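Local coordinates for protein N-acetylneuraminate lyase (Peptoclostridium difficile, PDB 4WOZ) that is a lyase of the dihydrodipicolinate synthetase family, built as a TIM barrel and found here as an assembly of four chains, at residues 107-118 and 136-147. Residues are numbered along the deposited sequence; the frame is centred on the assembly and turned at random.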
loop_
_atom_site.group_PDB
_atom_site.type_symbol
_atom_site.label_atom_id
_atom_site.label_comp_id
_atom_site.label_asym_id
_atom_site.label_seq_id
_atom_site.Cartn_x
_atom_site.Cartn_y
_atom_site.Cartn_z
ATOM N N THR A 107 -36.967 -4.759 3.631
ATOM C CA THR A 107 -37.762 -4.052 4.626
ATOM C C THR A 107 -39.194 -4.592 4.621
ATOM O O THR A 107 -39.812 -4.770 5.681
ATOM C CB THR A 107 -37.794 -2.536 4.358
ATOM O OG1 THR A 107 -36.486 -1.987 4.554
ATOM C CG2 THR A 107 -38.774 -1.846 5.301
ATOM N N ASP A 108 -39.716 -4.867 3.428
ATOM C CA ASP A 108 -41.069 -5.390 3.311
ATOM C C ASP A 108 -41.143 -6.811 3.861
ATOM O O ASP A 108 -42.187 -7.233 4.354
ATOM C CB ASP A 108 -41.540 -5.355 1.854
ATOM C CG ASP A 108 -41.764 -3.939 1.347
ATOM O OD1 ASP A 108 -41.932 -3.027 2.182
ATOM O OD2 ASP A 108 -41.790 -3.742 0.111
ATOM N N LEU A 109 -40.035 -7.544 3.778
ATOM C CA LEU A 109 -39.976 -8.908 4.297
ATOM C C LEU A 109 -39.895 -8.882 5.821
ATOM O O LEU A 109 -40.024 -9.913 6.480
ATOM C CB LEU A 109 -38.759 -9.645 3.738
ATOM C CG LEU A 109 -38.879 -10.223 2.328
ATOM C CD1 LEU A 109 -37.560 -10.863 1.928
ATOM C CD2 LEU A 109 -40.002 -11.261 2.290
ATOM N N GLY A 110 -39.673 -7.695 6.373
ATOM C CA GLY A 110 -39.593 -7.566 7.813
ATOM C C GLY A 110 -38.212 -7.694 8.430
ATOM O O GLY A 110 -38.103 -8.051 9.605
ATOM N N TYR A 111 -37.155 -7.426 7.663
ATOM C CA TYR A 111 -35.807 -7.490 8.226
ATOM C C TYR A 111 -35.704 -6.394 9.281
ATOM O O TYR A 111 -36.180 -5.282 9.075
ATOM C CB TYR A 111 -34.736 -7.291 7.140
ATOM C CG TYR A 111 -34.345 -8.582 6.451
ATOM C CD1 TYR A 111 -35.227 -9.222 5.586
ATOM C CD2 TYR A 111 -33.125 -9.205 6.725
ATOM C CE1 TYR A 111 -34.915 -10.459 5.014
ATOM C CE2 TYR A 111 -32.802 -10.449 6.155
ATOM C CZ TYR A 111 -33.707 -11.065 5.306
ATOM O OH TYR A 111 -33.442 -12.308 4.776
ATOM N N ASP A 112 -35.086 -6.726 10.409
ATOM C CA ASP A 112 -34.927 -5.806 11.532
ATOM C C ASP A 112 -34.068 -4.589 11.215
ATOM O O ASP A 112 -34.259 -3.512 11.793
ATOM C CB ASP A 112 -34.335 -6.561 12.724
ATOM C CG ASP A 112 -35.212 -7.717 13.166
ATOM O OD1 ASP A 112 -36.281 -7.465 13.766
ATOM O OD2 ASP A 112 -34.841 -8.879 12.901
ATOM N N ALA A 113 -33.117 -4.767 10.308
ATOM C CA ALA A 113 -32.235 -3.686 9.905
ATOM C C ALA A 113 -31.553 -4.024 8.590
ATOM O O ALA A 113 -31.559 -5.176 8.144
ATOM C CB ALA A 113 -31.189 -3.433 10.979
ATOM N N ILE A 114 -30.983 -3.010 7.952
ATOM C CA ILE A 114 -30.274 -3.238 6.708
ATOM C C ILE A 114 -28.850 -2.741 6.883
ATOM O O ILE A 114 -28.552 -1.985 7.813
ATOM C CB ILE A 114 -30.935 -2.505 5.511
ATOM C CG1 ILE A 114 -30.808 -0.990 5.674
ATOM C CG2 ILE A 114 -32.396 -2.915 5.411
ATOM C CD1 ILE A 114 -31.279 -0.205 4.458
ATOM N N SER A 115 -27.975 -3.179 5.990
ATOM C CA SER A 115 -26.575 -2.796 6.035
ATOM C C SER A 115 -26.140 -2.501 4.611
ATOM O O SER A 115 -26.745 -2.998 3.660
ATOM C CB SER A 115 -25.742 -3.949 6.610
ATOM O OG SER A 115 -24.388 -3.567 6.772
ATOM N N ALA A 116 -25.095 -1.699 4.457
ATOM C CA ALA A 116 -24.609 -1.364 3.123
ATOM C C ALA A 116 -23.107 -1.151 3.104
ATOM O O ALA A 116 -22.584 -0.267 3.777
ATOM C CB ALA A 116 -25.321 -0.111 2.597
ATOM N N VAL A 117 -22.415 -1.977 2.331
ATOM C CA VAL A 117 -20.971 -1.852 2.214
ATOM C C VAL A 117 -20.674 -0.584 1.431
ATOM O O VAL A 117 -21.506 -0.112 0.658
ATOM C CB VAL A 117 -20.354 -3.055 1.456
ATOM C CG1 VAL A 117 -20.966 -3.176 0.076
ATOM C CG2 VAL A 117 -18.846 -2.885 1.346
ATOM N N THR A 118 -19.493 -0.025 1.651
ATOM C CA THR A 118 -19.075 1.172 0.938
ATOM C C THR A 118 -18.984 0.797 -0.542
ATOM O O THR A 118 -18.459 -0.261 -0.887
ATOM C CB THR A 118 -17.687 1.634 1.424
ATOM O OG1 THR A 118 -17.732 1.878 2.836
ATOM C CG2 THR A 118 -17.265 2.907 0.715
ATOM N N ILE A 136 -30.085 5.235 0.199
ATOM C CA ILE A 136 -30.527 3.914 0.617
ATOM C C ILE A 136 -31.486 3.928 1.805
ATOM O O ILE A 136 -32.608 3.443 1.697
ATOM C CB ILE A 136 -29.321 3.017 0.976
ATOM C CG1 ILE A 136 -28.498 2.731 -0.281
ATOM C CG2 ILE A 136 -29.803 1.719 1.616
ATOM C CD1 ILE A 136 -27.247 1.926 -0.021
ATOM N N ILE A 137 -31.049 4.483 2.931
ATOM C CA ILE A 137 -31.875 4.499 4.140
ATOM C C ILE A 137 -33.079 5.432 4.106
ATOM O O ILE A 137 -34.066 5.195 4.805
ATOM C CB ILE A 137 -31.027 4.834 5.398
ATOM C CG1 ILE A 137 -31.825 4.520 6.668
ATOM C CG2 ILE A 137 -30.623 6.304 5.384
ATOM C CD1 ILE A 137 -32.241 3.060 6.794
ATOM N N ASN A 138 -33.011 6.494 3.309
ATOM C CA ASN A 138 -34.137 7.419 3.230
ATOM C C ASN A 138 -35.248 6.841 2.358
ATOM O O ASN A 138 -36.393 7.296 2.415
ATOM C CB ASN A 138 -33.699 8.776 2.673
ATOM C CG ASN A 138 -32.671 9.463 3.551
ATOM O OD1 ASN A 138 -32.719 9.363 4.779
ATOM N ND2 ASN A 138 -31.744 10.181 2.924
ATOM N N SER A 139 -34.903 5.833 1.561
ATOM C CA SER A 139 -35.864 5.181 0.676
ATOM C C SER A 139 -36.804 4.232 1.409
ATOM O O SER A 139 -37.829 3.834 0.860
ATOM C CB SER A 139 -35.140 4.389 -0.416
ATOM O OG SER A 139 -34.480 5.246 -1.330
ATOM N N VAL A 140 -36.463 3.862 2.641
ATOM C CA VAL A 140 -37.302 2.935 3.389
ATOM C C VAL A 140 -37.499 3.284 4.858
ATOM O O VAL A 140 -36.833 4.160 5.411
ATOM C CB VAL A 140 -36.737 1.497 3.320
ATOM C CG1 VAL A 140 -36.639 1.044 1.875
ATOM C CG2 VAL A 140 -35.367 1.441 3.987
ATOM N N ASP A 141 -38.431 2.578 5.485
ATOM C CA ASP A 141 -38.732 2.782 6.892
ATOM C C ASP A 141 -37.995 1.701 7.674
ATOM O O ASP A 141 -38.595 0.735 8.143
ATOM C CB ASP A 141 -40.242 2.682 7.118
ATOM C CG ASP A 141 -40.638 2.994 8.545
ATOM O OD1 ASP A 141 -40.138 4.002 9.090
ATOM O OD2 ASP A 141 -41.454 2.240 9.119
ATOM N N ASN A 142 -36.683 1.872 7.798
ATOM C CA ASN A 142 -35.843 0.908 8.496
ATOM C C ASN A 142 -34.666 1.639 9.148
ATOM O O ASN A 142 -34.658 2.870 9.240
ATOM C CB ASN A 142 -35.325 -0.133 7.492
ATOM C CG ASN A 142 -35.178 -1.518 8.100
ATOM O OD1 ASN A 142 -34.670 -1.672 9.208
ATOM N ND2 ASN A 142 -35.615 -2.535 7.369
ATOM N N ARG A 143 -33.674 0.875 9.600
ATOM C CA ARG A 143 -32.480 1.434 10.228
ATOM C C ARG A 143 -31.264 0.851 9.514
ATOM O O ARG A 143 -31.269 -0.320 9.131
ATOM C CB ARG A 143 -32.451 1.071 11.714
ATOM C CG ARG A 143 -33.651 1.590 12.489
ATOM C CD ARG A 143 -33.774 0.926 13.853
ATOM N NE ARG A 143 -34.051 -0.506 13.749
ATOM C CZ ARG A 143 -34.120 -1.332 14.791
ATOM N NH1 ARG A 143 -33.931 -0.870 16.022
ATOM N NH2 ARG A 143 -34.381 -2.621 14.605
ATOM N N LEU A 144 -30.220 1.655 9.337
ATOM C CA LEU A 144 -29.044 1.167 8.627
ATOM C C LEU A 144 -27.716 1.146 9.378
ATOM O O LEU A 144 -27.395 2.040 10.168
ATOM C CB LEU A 144 -28.873 1.950 7.314
ATOM C CG LEU A 144 -27.729 1.509 6.396
ATOM C CD1 LEU A 144 -28.085 1.779 4.958
ATOM C CD2 LEU A 144 -26.454 2.240 6.776
ATOM N N ILE A 145 -26.945 0.105 9.092
ATOM C CA ILE A 145 -25.631 -0.086 9.677
ATOM C C ILE A 145 -24.599 0.032 8.555
ATOM O O ILE A 145 -24.748 -0.584 7.504
ATOM C CB ILE A 145 -25.514 -1.483 10.312
ATOM C CG1 ILE A 145 -26.473 -1.593 11.499
ATOM C CG2 ILE A 145 -24.076 -1.747 10.741
ATOM C CD1 ILE A 145 -26.643 -3.007 12.002
ATOM N N ILE A 146 -23.564 0.832 8.779
ATOM C CA ILE A 146 -22.500 1.008 7.793
ATOM C C ILE A 146 -21.592 -0.222 7.790
ATOM O O ILE A 146 -21.342 -0.808 8.842
ATOM C CB ILE A 146 -21.633 2.226 8.134
ATOM C CG1 ILE A 146 -22.496 3.488 8.154
ATOM C CG2 ILE A 146 -20.491 2.345 7.135
ATOM C CD1 ILE A 146 -21.786 4.690 8.745
ATOM N N TYR A 147 -21.104 -0.606 6.610
ATOM C CA TYR A 147 -20.210 -1.761 6.465
ATOM C C TYR A 147 -18.948 -1.304 5.723
ATOM O O TYR A 147 -18.933 -1.225 4.496
ATOM C CB TYR A 147 -20.938 -2.877 5.704
ATOM C CG TYR A 147 -20.120 -4.118 5.404
ATOM C CD1 TYR A 147 -19.055 -4.498 6.219
ATOM C CD2 TYR A 147 -20.435 -4.931 4.315
ATOM C CE1 TYR A 147 -18.321 -5.659 5.955
ATOM C CE2 TYR A 147 -19.710 -6.095 4.043
ATOM C CZ TYR A 147 -18.654 -6.450 4.867
ATOM O OH TYR A 147 -17.925 -7.590 4.596
#
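Thr107, in the last turn of helix 96-109, meets the side-chain amide of Asn142 at the entry to two neighbouring parallel strands, 113-117 and 144-147, of a TIM barrel; helix 126-138 makes the beta-alpha-beta crossover between them. Asn142 ND2 donates almost straight (169°) to Thr107 OG1 at 3.0 Å, within the amide plane; a hydroxyl suits this place because it can accept here while also bonding to Ala103 O. The same ND2 reaches Tyr111 O, lying above that carbonyl's plane, so one amide ties the last turn of the helix to the loop that follows it. Asn142 OD1 turns back to take Arg143 N, which fixes which way the amide is flipped. Asp112 offers its carbonyl to the guanidinium edge: Arg143 NH2 to Asp112 O is 3.0 Å, the arginine chain bending at chi3 (-65°) to arrive there, while NH1 is held by Thr13 O. From Ile114 onward the strands pair in parallel, beginning with Ile114 N to Arg143 O at 3.0 Å. On the face toward the helices, Ile114 CD1 packs against both Ile136 CG2 (3.7 Å) and Leu144 CD1 (3.8 Å), branched apolar chains filling the layer between sheet and helix. Ser115 and Val117 point to the barrel interior, where Ser115 OG hydrogen-bonds with Tyr54 OH. Ala116, small enough to lie beneath the helix, sets its CB 3.8 Å from Ile136 CD1. Tyr147, with CG anti to its backbone N (chi1 177°), lays its ring obliquely beside Val117, CD2 standing 3.4 Å from Val117 CB.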